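Local coordinates for protein L-amino acid deaminase (Proteus vulgaris, PDB 5I39) that probably deaminates L-amino acids by oxidation, acting as a membrane-bound flavoenzyme that carries FAD, at residues A[119-124]-A[276-281]; A[183-188]-A[287-292]; A[264-269]-A[293-298]; A[271-276]-A[333-338]; A[283-288]-A[326-331]. One frame throughout, in Å; residues are numbered along the deposited sequence. Where two conformers were deposited one is given.

Overall arrangement
All five contacts involve or adjoin the large mixed sheet of this FAD-dependent oxidoreductase. Interactions 1 and 3 are strand pairings in that sheet, the first parallel and the second antiparallel, each resting on backbone hydrogen bonds. Interaction 5 lays helix 318-331 over strand 283-287, between those two pairings, and relies on apolar packing. Interaction 2, also buried, is charged instead: a carboxylate meets the turn that follows the same strand, nearer the flavin than interaction 5. Interaction 4, farthest from the chain's centre and only partly buried, is small van der Waals packing between loops. Interactions 2 and 5 share Glu-287 and Gln-288; interactions 1 and 4 share Asn-276.

Interaction 1 of 5, residues A[119-124]-A[276-281]; sequences QGRVEV and NVALPG. With EDO (1,2-ethanediol), chain I.
Val-122 is gripped by two backbone hydrogen bonds, its N giving to Asn-276 O (2.9 Å) and its O receiving from Ala-278 N (2.9 Å). They define a parallel pairing of strands 121-123 and 276-279, whose axes approach to 4.8 Å at an angle of 5°. Val-124 N to Ala-278 O continues the ladder; the bond from Asn-276 N to Gly-120 O is weak, at 3.3 Å. Packing is tightest on the valine side, where Val-124 CG2 presses on Leu-279 CD2 at 3.4 Å and Val-124 CG1 lies against Pro-280 CD. The face bearing Arg-121, Glu-123, Asn-276 and Ala-278 is looser and polar. Extended, with CG anti to the backbone N (chi1 177°), Arg-121 runs past the Asn-276 amide, CD 3.5 Å from ND2, and sets one guanidinium face over Ala-278 CB. Both its terminal nitrogens close on Glu-123 OE1, NH2 at 2.8 Å from the anti side. A 1,2-ethanediol, probably from the crystallisation liquor, donates through O2 to Glu-123 OE2. A water joins Gln-119 OE1 to Asn-276 ND2, while Gln-119 NE2 bonds Glu-287 O. Because FAD-binding Gln-82 accepts from both Arg-121 NE and Asn-276 ND2, the polar face connects this strand pair to the cofactor site.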
# COMPACT_ATOMS: atom_id res chain seq x y z
N GLN A 119 -15.88 1.52 0.22
CA GLN A 119 -16.36 2.27 -0.93
C GLN A 119 -17.10 1.44 -1.98
O GLN A 119 -18.12 1.89 -2.51
CB GLN A 119 -15.16 2.94 -1.58
CG GLN A 119 -15.45 3.66 -2.88
CD GLN A 119 -14.22 4.39 -3.36
OE1 GLN A 119 -13.21 3.77 -3.68
NE2 GLN A 119 -14.29 5.71 -3.40
N GLY A 120 -16.56 0.28 -2.31
CA GLY A 120 -17.11 -0.53 -3.40
C GLY A 120 -16.45 -0.22 -4.73
O GLY A 120 -16.15 0.93 -5.04
N ARG A 121 -16.24 -1.27 -5.52
CA ARG A 121 -15.49 -1.19 -6.77
C ARG A 121 -16.17 -2.03 -7.83
O ARG A 121 -16.41 -3.22 -7.62
CB ARG A 121 -14.06 -1.69 -6.57
CG ARG A 121 -13.20 -1.72 -7.82
CD ARG A 121 -11.81 -2.19 -7.45
NE ARG A 121 -10.85 -2.14 -8.55
CZ ARG A 121 -10.72 -3.07 -9.50
NH1 ARG A 121 -9.80 -2.90 -10.45
NH2 ARG A 121 -11.49 -4.16 -9.54
N VAL A 122 -16.45 -1.40 -8.97
CA VAL A 122 -17.04 -2.12 -10.11
C VAL A 122 -16.01 -2.19 -11.23
O VAL A 122 -15.45 -1.18 -11.66
CB VAL A 122 -18.38 -1.53 -10.62
CG1 VAL A 122 -19.48 -1.76 -9.59
CG2 VAL A 122 -18.28 -0.05 -10.98
N GLU A 123 -15.74 -3.42 -11.67
CA GLU A 123 -14.83 -3.66 -12.79
C GLU A 123 -15.58 -4.41 -13.87
O GLU A 123 -15.95 -5.58 -13.70
CB GLU A 123 -13.58 -4.43 -12.38
CG GLU A 123 -12.64 -4.63 -13.56
CD GLU A 123 -11.29 -5.22 -13.23
OE1 GLU A 123 -10.90 -5.27 -12.05
OE2 GLU A 123 -10.60 -5.63 -14.19
N VAL A 124 -15.81 -3.74 -15.00
CA VAL A 124 -16.41 -4.39 -16.16
C VAL A 124 -15.33 -5.25 -16.83
O VAL A 124 -14.23 -4.76 -17.09
CB VAL A 124 -16.98 -3.34 -17.14
CG1 VAL A 124 -17.41 -3.98 -18.45
CG2 VAL A 124 -18.14 -2.60 -16.50
N ASN A 276 -15.44 3.49 -6.96
CA ASN A 276 -14.23 3.05 -7.62
C ASN A 276 -14.69 2.29 -8.86
O ASN A 276 -15.48 1.35 -8.76
CB ASN A 276 -13.43 2.16 -6.66
CG ASN A 276 -12.13 1.63 -7.24
OD1 ASN A 276 -11.91 1.65 -8.44
ND2 ASN A 276 -11.26 1.14 -6.36
N VAL A 277 -14.22 2.73 -10.03
CA VAL A 277 -14.68 2.21 -11.31
C VAL A 277 -13.48 1.82 -12.16
O VAL A 277 -12.48 2.54 -12.21
CB VAL A 277 -15.54 3.27 -12.03
CG1 VAL A 277 -15.84 2.88 -13.48
CG2 VAL A 277 -16.84 3.49 -11.27
N ALA A 278 -13.60 0.68 -12.84
CA ALA A 278 -12.58 0.17 -13.76
C ALA A 278 -13.28 -0.38 -14.99
O ALA A 278 -14.08 -1.31 -14.89
CB ALA A 278 -11.75 -0.91 -13.09
N LEU A 279 -13.00 0.21 -16.15
CA LEU A 279 -13.71 -0.13 -17.39
C LEU A 279 -12.75 -0.44 -18.52
O LEU A 279 -11.62 0.08 -18.54
CB LEU A 279 -14.61 1.03 -17.84
CG LEU A 279 -15.61 1.55 -16.82
CD1 LEU A 279 -16.22 2.86 -17.27
CD2 LEU A 279 -16.69 0.51 -16.57
N PRO A 280 -13.19 -1.25 -19.51
CA PRO A 280 -12.47 -1.38 -20.77
C PRO A 280 -12.16 -0.02 -21.39
O PRO A 280 -12.90 0.94 -21.17
CB PRO A 280 -13.45 -2.15 -21.66
CG PRO A 280 -14.25 -2.96 -20.70
CD PRO A 280 -14.40 -2.10 -19.48
N GLY A 281 -11.07 0.04 -22.15
CA GLY A 281 -10.56 1.30 -22.68
C GLY A 281 -9.68 2.06 -21.69
O GLY A 281 -9.39 3.23 -21.91
C1 EDO I . -11.14 -3.85 -17.84
O1 EDO I . -11.55 -5.15 -17.40
C2 EDO I . -11.09 -2.93 -16.63
O2 EDO I . -10.12 -3.38 -15.68
O HOH W 1 -12.36 1.14 -3.59

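Interaction 2 of 5, residues A[183-188]-A[287-292]; sequences SFDPEV and EQADGT
The carboxylate of Asp-185 stacks on the side-chain amide of Gln-288, the two planes 27° apart and Asp-185 CG 3.7 Å from Gln-288 CD. At the carboxylate edge, OD2 takes a nearly straight hydrogen bond from Ala-289 N (2.9 Å, N-H...O angle 162°) through its syn lone pair. The Glu-187 carboxylate stands steeply against the same amide, 70° between planes, with OE1 3.8 Å from Gln-288 CD, while Pro-186 CD packs against the end of the amide. Bending at chi2 helps Glu-187 fold back to Gln-288.

The turn that donates this N-H is itself well braced. Gln-288 to Gly-291 form a type I beta turn, closed by Gly-291 N to Gln-288 O at 3.0 Å. Asp-290 OD1 then receives both Thr-292 N (3.1 Å) and Thr-292 OG1 (2.6 Å), the former making an Asx turn. Asp-185 and Glu-187 are balanced from outside: Arg-23 bridges to Asp-185 OD2 and Glu-187 OE1, Arg-286 to Asp-185 OD1, and Arg-16 to Glu-187 OE2. This probably stabilises their charged forms.

Residues 183-188 connect strand 182-183 to helix 189-199, with Val-188 at the N-cap position, and Phe-184 touches helix 376-392 at FAD-binding Thr-378. The turn at 288-291 links strands 283-287 and 293-295.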
# COMPACT_ATOMS: atom_id res chain seq x y z
N SER A 183 -10.91 2.43 0.11
CA SER A 183 -10.32 3.62 -0.48
C SER A 183 -9.50 4.32 0.59
O SER A 183 -9.95 4.43 1.72
CB SER A 183 -11.43 4.54 -0.95
OG SER A 183 -10.94 5.79 -1.40
N PHE A 184 -8.31 4.78 0.23
CA PHE A 184 -7.50 5.63 1.11
C PHE A 184 -6.75 6.63 0.24
O PHE A 184 -6.41 6.33 -0.91
CB PHE A 184 -6.55 4.87 2.08
CG PHE A 184 -6.04 3.53 1.59
CD1 PHE A 184 -5.69 3.30 0.25
CD2 PHE A 184 -5.85 2.49 2.50
CE1 PHE A 184 -5.22 2.07 -0.16
CE2 PHE A 184 -5.37 1.25 2.08
CZ PHE A 184 -5.06 1.04 0.75
N ASP A 185 -6.50 7.81 0.79
CA ASP A 185 -5.98 8.93 -0.00
C ASP A 185 -4.51 9.15 0.34
O ASP A 185 -4.16 9.30 1.51
CB ASP A 185 -6.78 10.21 0.27
CG ASP A 185 -8.28 10.05 0.05
OD1 ASP A 185 -8.72 9.07 -0.59
OD2 ASP A 185 -9.03 10.92 0.54
N PRO A 186 -3.63 9.22 -0.68
CA PRO A 186 -2.20 9.29 -0.41
C PRO A 186 -1.70 10.60 0.20
O PRO A 186 -0.59 10.65 0.72
CB PRO A 186 -1.58 9.04 -1.78
CG PRO A 186 -2.59 9.53 -2.74
CD PRO A 186 -3.91 9.15 -2.13
N GLU A 187 -2.52 11.65 0.18
CA GLU A 187 -2.17 12.90 0.83
C GLU A 187 -2.33 12.82 2.35
O GLU A 187 -1.88 13.73 3.05
CB GLU A 187 -3.02 14.05 0.29
CG GLU A 187 -2.83 14.30 -1.20
CD GLU A 187 -3.54 13.31 -2.11
OE1 GLU A 187 -4.60 12.77 -1.71
OE2 GLU A 187 -3.02 13.05 -3.21
N VAL A 188 -2.98 11.76 2.86
CA VAL A 188 -3.33 11.66 4.27
C VAL A 188 -2.92 10.35 4.96
O VAL A 188 -2.34 10.40 6.04
CB VAL A 188 -4.85 11.87 4.48
CG1 VAL A 188 -5.22 11.80 5.96
CG2 VAL A 188 -5.31 13.19 3.90
N GLU A 287 -13.17 7.91 -6.12
CA GLU A 287 -13.49 9.09 -5.33
C GLU A 287 -12.70 9.10 -4.03
O GLU A 287 -12.68 8.11 -3.30
CB GLU A 287 -14.98 9.16 -5.02
CG GLU A 287 -15.38 10.52 -4.47
CD GLU A 287 -16.82 10.63 -4.06
OE1 GLU A 287 -17.50 9.60 -3.91
OE2 GLU A 287 -17.27 11.78 -3.86
N GLN A 288 -12.06 10.23 -3.75
CA GLN A 288 -11.35 10.45 -2.50
C GLN A 288 -12.32 10.92 -1.41
O GLN A 288 -13.47 11.25 -1.69
CB GLN A 288 -10.26 11.50 -2.69
CG GLN A 288 -9.21 11.10 -3.71
CD GLN A 288 -7.82 11.57 -3.30
OE1 GLN A 288 -7.58 12.76 -3.09
NE2 GLN A 288 -6.92 10.65 -3.16
N ALA A 289 -11.84 10.95 -0.17
CA ALA A 289 -12.70 11.27 0.97
C ALA A 289 -13.25 12.70 0.93
O ALA A 289 -14.29 12.97 1.53
CB ALA A 289 -11.95 11.02 2.28
N ASP A 290 -12.55 13.59 0.23
CA ASP A 290 -12.99 14.98 0.05
C ASP A 290 -13.77 15.26 -1.24
O ASP A 290 -14.05 16.41 -1.55
CB ASP A 290 -11.79 15.94 0.16
CG ASP A 290 -10.79 15.78 -0.98
OD1 ASP A 290 -10.93 14.84 -1.80
OD2 ASP A 290 -9.85 16.60 -1.05
N GLY A 291 -14.09 14.21 -2.01
CA GLY A 291 -14.84 14.37 -3.25
C GLY A 291 -14.02 14.65 -4.50
O GLY A 291 -14.58 14.76 -5.58
N THR A 292 -12.70 14.79 -4.36
CA THR A 292 -11.81 14.79 -5.53
C THR A 292 -11.74 13.35 -6.06
O THR A 292 -12.20 12.41 -5.40
CB THR A 292 -10.40 15.32 -5.18
OG1 THR A 292 -9.81 14.51 -4.17
CG2 THR A 292 -10.47 16.77 -4.71

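Interaction 3 of 5, residues A[264-269]-A[293-298]; sequences QLISGS and YATSPR
Strands 264-266 and 293-295 pair antiparallel, their axes 4.7 Å apart at closest approach and 149° between directions, a marked twist from exact antiparallelism. Ile-266 and Tyr-293 form a hydrogen-bonded pair with regular bonds both ways: Ile-266 N to Tyr-293 O and Tyr-293 N to Ile-266 O, each 2.9 Å. The pair of Gln-264 and Thr-295 is less regular. Gln-264 N reaches Thr-295 O at 2.8 Å with an N-H...O angle of only 138°, and Thr-295 N meets Gln-264 O at 3.0 Å from well above the carbonyl plane. Leu-265 and Ala-294 make the non-hydrogen-bonded pair between them.

Gln-264, Ile-266, Tyr-293 and Thr-295 share one face. With CG1 between the backbone N and the carbonyl carbon (chi1 66°), Ile-266 brings CG1 to 3.9 Å from Tyr-293 CB, obliquely. Gly-268 CA sits at the tyrosine ring edge, 4.2 Å from CD1, and Tyr-293 OH bonds Gly-274 N. The extended Gln-264 chain brings OE1 near Pro-297 CD, and a water donates to both Gln-264 OE1 and Thr-295 OG1. Gln-264 NE2 bonds Gln-343 OE1, and Thr-295 OG1 bonds Phe-284 O. On the opposite face Leu-265 bends its end back, so that CD1 lies 3.5 Å from Tyr-293 O.

Helix 318-331 covers the Ile-266 face through Leu-325 and Leu-328, while Ala-294 lies near FAD-binding Tyr-80. Paired with 257-266 on one edge and 283-287 on the other, strand 293-295 is an inner strand in the large mixed sheet of this DAO-family protein.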
# COMPACT_ATOMS: atom_id res chain seq x y z
N GLN A 264 -3.02 10.66 -11.44
CA GLN A 264 -3.62 11.99 -11.59
C GLN A 264 -4.67 12.20 -10.52
O GLN A 264 -5.24 11.24 -9.99
CB GLN A 264 -4.27 12.12 -12.96
CG GLN A 264 -3.30 11.95 -14.12
CD GLN A 264 -4.01 11.73 -15.44
OE1 GLN A 264 -4.83 10.82 -15.57
NE2 GLN A 264 -3.67 12.54 -16.43
N LEU A 265 -4.91 13.47 -10.19
CA LEU A 265 -5.95 13.85 -9.25
C LEU A 265 -6.72 15.00 -9.87
O LEU A 265 -6.12 16.00 -10.27
CB LEU A 265 -5.35 14.27 -7.90
CG LEU A 265 -6.36 14.66 -6.81
CD1 LEU A 265 -7.20 13.47 -6.39
CD2 LEU A 265 -5.65 15.25 -5.60
N ILE A 266 -8.04 14.85 -9.96
CA ILE A 266 -8.91 15.88 -10.53
C ILE A 266 -9.97 16.31 -9.53
O ILE A 266 -10.30 15.57 -8.59
CB ILE A 266 -9.55 15.43 -11.87
CG1 ILE A 266 -10.53 14.26 -11.67
CG2 ILE A 266 -8.46 15.08 -12.87
CD1 ILE A 266 -11.31 13.88 -12.91
N SER A 267 -10.50 17.51 -9.72
CA SER A 267 -11.55 18.02 -8.86
C SER A 267 -12.86 17.28 -9.11
O SER A 267 -13.04 16.63 -10.15
CB SER A 267 -11.74 19.53 -9.04
OG SER A 267 -12.16 19.86 -10.35
N GLY A 268 -13.75 17.37 -8.13
CA GLY A 268 -15.00 16.64 -8.14
C GLY A 268 -16.10 17.28 -8.96
O GLY A 268 -15.88 18.24 -9.69
N SER A 269 -17.29 16.72 -8.82
CA SER A 269 -18.45 17.16 -9.56
C SER A 269 -19.72 16.73 -8.82
O SER A 269 -19.74 15.60 -8.31
CB SER A 269 -18.41 16.54 -10.96
OG SER A 269 -19.68 16.53 -11.57
N TYR A 293 -11.18 13.19 -7.26
CA TYR A 293 -11.09 11.88 -7.90
C TYR A 293 -9.67 11.56 -8.35
O TYR A 293 -9.06 12.31 -9.12
CB TYR A 293 -12.02 11.79 -9.11
CG TYR A 293 -13.46 11.52 -8.74
CD1 TYR A 293 -14.27 12.54 -8.24
CD2 TYR A 293 -14.00 10.24 -8.86
CE1 TYR A 293 -15.59 12.30 -7.88
CE2 TYR A 293 -15.32 9.99 -8.51
CZ TYR A 293 -16.11 11.02 -8.02
OH TYR A 293 -17.41 10.76 -7.67
N ALA A 294 -9.17 10.43 -7.87
CA ALA A 294 -7.95 9.84 -8.38
C ALA A 294 -8.26 9.14 -9.70
O ALA A 294 -9.31 8.51 -9.84
CB ALA A 294 -7.40 8.85 -7.38
N THR A 295 -7.35 9.25 -10.66
CA THR A 295 -7.49 8.58 -11.95
C THR A 295 -6.11 8.39 -12.58
O THR A 295 -5.15 9.02 -12.16
CB THR A 295 -8.42 9.37 -12.91
OG1 THR A 295 -8.55 8.67 -14.16
CG2 THR A 295 -7.90 10.78 -13.18
N SER A 296 -6.04 7.55 -13.59
CA SER A 296 -4.79 7.30 -14.32
C SER A 296 -5.07 6.44 -15.55
O SER A 296 -6.03 5.68 -15.52
CB SER A 296 -3.78 6.58 -13.42
OG SER A 296 -2.72 6.00 -14.14
N PRO A 297 -4.25 6.55 -16.61
CA PRO A 297 -4.43 5.64 -17.75
C PRO A 297 -4.17 4.15 -17.44
O PRO A 297 -4.65 3.29 -18.17
CB PRO A 297 -3.42 6.15 -18.78
CG PRO A 297 -2.43 6.94 -18.01
CD PRO A 297 -3.21 7.56 -16.88
N ARG A 298 -3.41 3.87 -16.38
CA ARG A 298 -3.16 2.50 -15.94
C ARG A 298 -2.83 2.49 -14.44
O ARG A 298 -1.90 3.18 -14.01
CB ARG A 298 -2.00 1.88 -16.74
CG ARG A 298 -1.83 0.39 -16.53
CD ARG A 298 -0.58 -0.15 -17.20
NE ARG A 298 -0.68 -0.17 -18.67
CZ ARG A 298 -1.13 -1.19 -19.41
NH1 ARG A 298 -1.55 -2.34 -18.86
NH2 ARG A 298 -1.16 -1.07 -20.73
O HOH W 2 -7.05 9.39 -16.48

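Interaction 4 of 5, residues A[271-276]-A[333-338]; sequences TAPGGN and PAFKES
Phe-335 lays the far end of its ring against Ala-272, whose CB is 3.8 Å from CE1 and approaches obliquely. Pro-273 adds its CD, 4.1 Å from Phe-335 CZ, its ring crossing the phenylalanine side chain at about a right angle. The ring end is brought to the loop of 271-276 by a first torsion that places CG opposite the carbonyl carbon (chi1 -61°).

One residue earlier, Ala-334 directs its CB straight into the start of the same loop. There the methyl lies 3.3 Å from Thr-271 OG1, 3.4 Å from Thr-271 O and 3.6 Å from Ala-272 N, so a single carbon is lodged among three polar atoms. Contact between the segments is therefore van der Waals packing, and small, with 182 Å² buried. Polar links lie beside it: Ser-269 OG is bonded to both Thr-271 OG1 and Ala-334 O.

The segment carrying the methyl and the ring is tightly wound. A 3-10 segment starts at Pro-333, with Lys-336 N bonded to Pro-333 O at 2.9 Å, and a type I beta turn runs from Phe-335 to Ser-338. Phe-335 also meets Tyr-293 and Phe-285 edge-to-face, which makes it part of an aromatic cluster. This is peripheral packing of a helix-to-strand connection, between helix 318-331 and strand 340-350, upon the loop leading into strand 276-279.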
# COMPACT_ATOMS: atom_id res chain seq x y z
N THR A 271 -22.41 15.74 -10.07
CA THR A 271 -23.02 14.64 -10.83
C THR A 271 -22.09 13.44 -11.07
O THR A 271 -22.49 12.49 -11.75
CB THR A 271 -23.53 15.15 -12.19
OG1 THR A 271 -22.45 15.73 -12.93
CG2 THR A 271 -24.64 16.18 -12.01
N ALA A 272 -20.88 13.47 -10.51
CA ALA A 272 -19.97 12.32 -10.59
C ALA A 272 -20.59 11.12 -9.86
O ALA A 272 -21.36 11.30 -8.92
CB ALA A 272 -18.62 12.66 -10.00
N PRO A 273 -20.27 9.88 -10.31
CA PRO A 273 -20.99 8.72 -9.78
C PRO A 273 -20.53 8.20 -8.42
O PRO A 273 -21.20 7.33 -7.86
CB PRO A 273 -20.75 7.66 -10.85
CG PRO A 273 -19.42 8.00 -11.40
CD PRO A 273 -19.31 9.50 -11.35
N GLY A 274 -19.41 8.69 -7.90
CA GLY A 274 -18.82 8.14 -6.69
C GLY A 274 -18.14 6.81 -6.95
O GLY A 274 -18.12 6.31 -8.08
N GLY A 275 -17.58 6.25 -5.89
CA GLY A 275 -17.05 4.91 -5.92
C GLY A 275 -15.73 4.75 -6.65
O GLY A 275 -15.01 5.71 -6.90
N ASN A 276 -15.44 3.49 -6.96
CA ASN A 276 -14.23 3.05 -7.62
C ASN A 276 -14.69 2.29 -8.86
O ASN A 276 -15.48 1.35 -8.76
CB ASN A 276 -13.43 2.16 -6.66
CG ASN A 276 -12.13 1.63 -7.24
OD1 ASN A 276 -11.91 1.65 -8.44
ND2 ASN A 276 -11.26 1.14 -6.36
N PRO A 333 -19.32 12.43 -18.66
CA PRO A 333 -19.38 13.89 -18.83
C PRO A 333 -19.52 14.70 -17.53
O PRO A 333 -19.25 15.89 -17.54
CB PRO A 333 -20.60 14.09 -19.74
CG PRO A 333 -20.70 12.82 -20.50
CD PRO A 333 -20.30 11.75 -19.53
N ALA A 334 -19.91 14.04 -16.44
CA ALA A 334 -19.83 14.65 -15.10
C ALA A 334 -18.46 15.25 -14.77
O ALA A 334 -18.38 16.19 -13.99
CB ALA A 334 -20.20 13.62 -14.04
N PHE A 335 -17.38 14.71 -15.36
CA PHE A 335 -16.02 15.23 -15.15
C PHE A 335 -15.58 16.31 -16.15
O PHE A 335 -14.45 16.78 -16.07
CB PHE A 335 -15.01 14.08 -15.20
CG PHE A 335 -15.22 13.03 -14.14
CD1 PHE A 335 -15.08 13.35 -12.79
CD2 PHE A 335 -15.53 11.72 -14.49
CE1 PHE A 335 -15.27 12.38 -11.81
CE2 PHE A 335 -15.71 10.75 -13.52
CZ PHE A 335 -15.58 11.08 -12.18
N LYS A 336 -16.46 16.71 -17.08
CA LYS A 336 -16.08 17.65 -18.15
C LYS A 336 -15.42 18.94 -17.65
O LYS A 336 -14.46 19.41 -18.26
CB LYS A 336 -17.30 17.98 -19.02
CG LYS A 336 -17.03 18.90 -20.21
CD LYS A 336 -16.02 18.32 -21.18
CE LYS A 336 -15.87 19.19 -22.41
NZ LYS A 336 -15.06 18.52 -23.44
N GLU A 337 -15.94 19.50 -16.56
CA GLU A 337 -15.42 20.75 -15.98
C GLU A 337 -14.42 20.55 -14.84
O GLU A 337 -14.00 21.52 -14.21
CB GLU A 337 -16.58 21.63 -15.49
CG GLU A 337 -17.70 21.86 -16.51
CD GLU A 337 -17.22 22.48 -17.81
OE1 GLU A 337 -16.26 23.28 -17.79
OE2 GLU A 337 -17.81 22.16 -18.87
N SER A 338 -14.02 19.30 -14.57
CA SER A 338 -13.07 19.01 -13.50
C SER A 338 -11.68 19.53 -13.85
O SER A 338 -11.23 19.43 -14.99
CB SER A 338 -12.99 17.51 -13.23
OG SER A 338 -14.20 17.03 -12.67

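Interaction 5 of 5, residues A[283-288]-A[326-331]; sequences IFFREQ and EKLKAE. With EDO (1,2-ethanediol), chain G.
Leu-328 touches both Ile-283 and Phe-285, two residues apart on the strand, with its CD1 methyl. The methyl approaches the phenylalanine ring obliquely at CD2, a close 3.4 Å, and is 3.9 Å from Ile-283 CG2. Leu-328 CG lies anti to the backbone N (chi1 173°), which carries the branch to the strand, while Phe-285 has CG between its backbone N and carbonyl carbon (chi1 61°). Ile-283 meets Glu-331 at about a right angle, its CD1 3.7 Å from Glu-331 CB. Only the aliphatic base of Glu-331 is used here; the chain bends at chi2 and its carboxylate bonds Thr-170 and Trp-172. Beside this packing, Lys-327 NZ comes within 4.2 Å of Ile-283 N, and it bonds Gly-281 O. Glu-326 and Lys-329, away from the strand, share the O1 of a 1,2-ethanediol, probably from the crystallisation liquor.

The axes of 283-287 and 326-331 come within 8.9 Å at closest approach and cross at -81°. Phe-285 also meets Phe-332 edge-to-face, so the contact belongs to a hydrophobic core formed where a helix lies across a beta sheet rather than along its strands.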
# COMPACT_ATOMS: atom_id res chain seq x y z
N ILE A 283 -10.21 3.00 -18.42
CA ILE A 283 -10.88 4.06 -17.66
C ILE A 283 -10.95 3.64 -16.19
O ILE A 283 -11.65 2.69 -15.84
CB ILE A 283 -12.28 4.36 -18.22
CG1 ILE A 283 -12.18 4.75 -19.70
CG2 ILE A 283 -12.95 5.48 -17.42
CD1 ILE A 283 -13.50 4.77 -20.44
N PHE A 284 -10.21 4.37 -15.35
CA PHE A 284 -10.07 4.04 -13.94
C PHE A 284 -10.21 5.29 -13.10
O PHE A 284 -9.48 6.26 -13.32
CB PHE A 284 -8.69 3.42 -13.66
CG PHE A 284 -8.35 2.29 -14.58
CD1 PHE A 284 -9.02 1.07 -14.47
CD2 PHE A 284 -7.38 2.43 -15.57
CE1 PHE A 284 -8.72 0.02 -15.32
CE2 PHE A 284 -7.08 1.38 -16.42
CZ PHE A 284 -7.75 0.17 -16.30
N PHE A 285 -11.14 5.29 -12.15
CA PHE A 285 -11.21 6.39 -11.19
C PHE A 285 -11.71 5.94 -9.83
O PHE A 285 -12.34 4.89 -9.70
CB PHE A 285 -12.05 7.56 -11.73
CG PHE A 285 -13.49 7.22 -12.01
CD1 PHE A 285 -14.45 7.26 -11.01
CD2 PHE A 285 -13.89 6.89 -13.30
CE1 PHE A 285 -15.78 6.97 -11.28
CE2 PHE A 285 -15.21 6.60 -13.58
CZ PHE A 285 -16.16 6.64 -12.58
N ARG A 286 -11.40 6.77 -8.84
CA ARG A 286 -11.71 6.48 -7.44
C ARG A 286 -11.99 7.79 -6.72
O ARG A 286 -11.13 8.68 -6.69
CB ARG A 286 -10.53 5.78 -6.76
CG ARG A 286 -10.73 5.57 -5.27
CD ARG A 286 -9.48 5.06 -4.59
NE ARG A 286 -8.38 6.02 -4.64
CZ ARG A 286 -8.22 7.06 -3.84
NH1 ARG A 286 -9.11 7.38 -2.89
NH2 ARG A 286 -7.15 7.82 -3.99
N GLU A 287 -13.17 7.91 -6.12
CA GLU A 287 -13.49 9.09 -5.33
C GLU A 287 -12.70 9.10 -4.03
O GLU A 287 -12.68 8.11 -3.30
CB GLU A 287 -14.98 9.16 -5.02
CG GLU A 287 -15.38 10.52 -4.47
CD GLU A 287 -16.82 10.63 -4.06
OE1 GLU A 287 -17.50 9.60 -3.91
OE2 GLU A 287 -17.27 11.78 -3.86
N GLN A 288 -12.06 10.23 -3.75
CA GLN A 288 -11.35 10.45 -2.50
C GLN A 288 -12.32 10.92 -1.41
O GLN A 288 -13.47 11.25 -1.69
CB GLN A 288 -10.26 11.50 -2.69
CG GLN A 288 -9.21 11.10 -3.71
CD GLN A 288 -7.82 11.57 -3.30
OE1 GLN A 288 -7.58 12.76 -3.09
NE2 GLN A 288 -6.92 10.65 -3.16
N GLU A 326 -9.30 13.05 -21.27
CA GLU A 326 -10.30 13.24 -22.31
C GLU A 326 -11.23 12.04 -22.46
O GLU A 326 -12.45 12.22 -22.58
CB GLU A 326 -9.63 13.57 -23.65
CG GLU A 326 -9.09 14.99 -23.71
CD GLU A 326 -10.20 16.02 -23.71
OE1 GLU A 326 -11.05 15.97 -24.62
OE2 GLU A 326 -10.24 16.88 -22.80
N LYS A 327 -10.69 10.83 -22.44
CA LYS A 327 -11.57 9.66 -22.57
C LYS A 327 -12.38 9.40 -21.30
O LYS A 327 -13.51 8.94 -21.39
CB LYS A 327 -10.85 8.43 -23.11
CG LYS A 327 -9.76 7.83 -22.26
CD LYS A 327 -9.14 6.64 -22.97
CE LYS A 327 -7.87 6.17 -22.29
NZ LYS A 327 -8.15 5.58 -20.97
N LEU A 328 -11.83 9.74 -20.13
CA LEU A 328 -12.61 9.72 -18.88
C LEU A 328 -13.83 10.65 -18.99
O LEU A 328 -14.95 10.26 -18.65
CB LEU A 328 -11.74 10.15 -17.69
CG LEU A 328 -12.44 10.36 -16.34
CD1 LEU A 328 -13.09 9.07 -15.84
CD2 LEU A 328 -11.47 10.89 -15.30
N LYS A 329 -13.59 11.87 -19.46
CA LYS A 329 -14.65 12.86 -19.63
C LYS A 329 -15.67 12.47 -20.70
O LYS A 329 -16.85 12.77 -20.57
CB LYS A 329 -14.04 14.23 -19.95
CG LYS A 329 -13.29 14.82 -18.77
CD LYS A 329 -12.40 15.97 -19.18
CE LYS A 329 -11.58 16.47 -18.00
NZ LYS A 329 -10.65 17.56 -18.37
N ALA A 330 -15.21 11.80 -21.76
CA ALA A 330 -16.11 11.30 -22.80
C ALA A 330 -17.04 10.21 -22.24
O ALA A 330 -18.22 10.18 -22.57
CB ALA A 330 -15.32 10.76 -23.98
N GLU A 331 -16.51 9.34 -21.39
CA GLU A 331 -17.30 8.27 -20.79
C GLU A 331 -18.19 8.76 -19.65
O GLU A 331 -19.30 8.26 -19.48
CB GLU A 331 -16.39 7.13 -20.33
CG GLU A 331 -17.12 5.90 -19.78
CD GLU A 331 -18.15 5.32 -20.73
OE1 GLU A 331 -17.94 5.36 -21.97
OE2 GLU A 331 -19.19 4.83 -20.25
C1 EDO G . -7.81 17.13 -20.60
O1 EDO G . -9.13 16.60 -20.42
C2 EDO G . -7.87 18.64 -20.76
O2 EDO G . -8.52 19.28 -19.65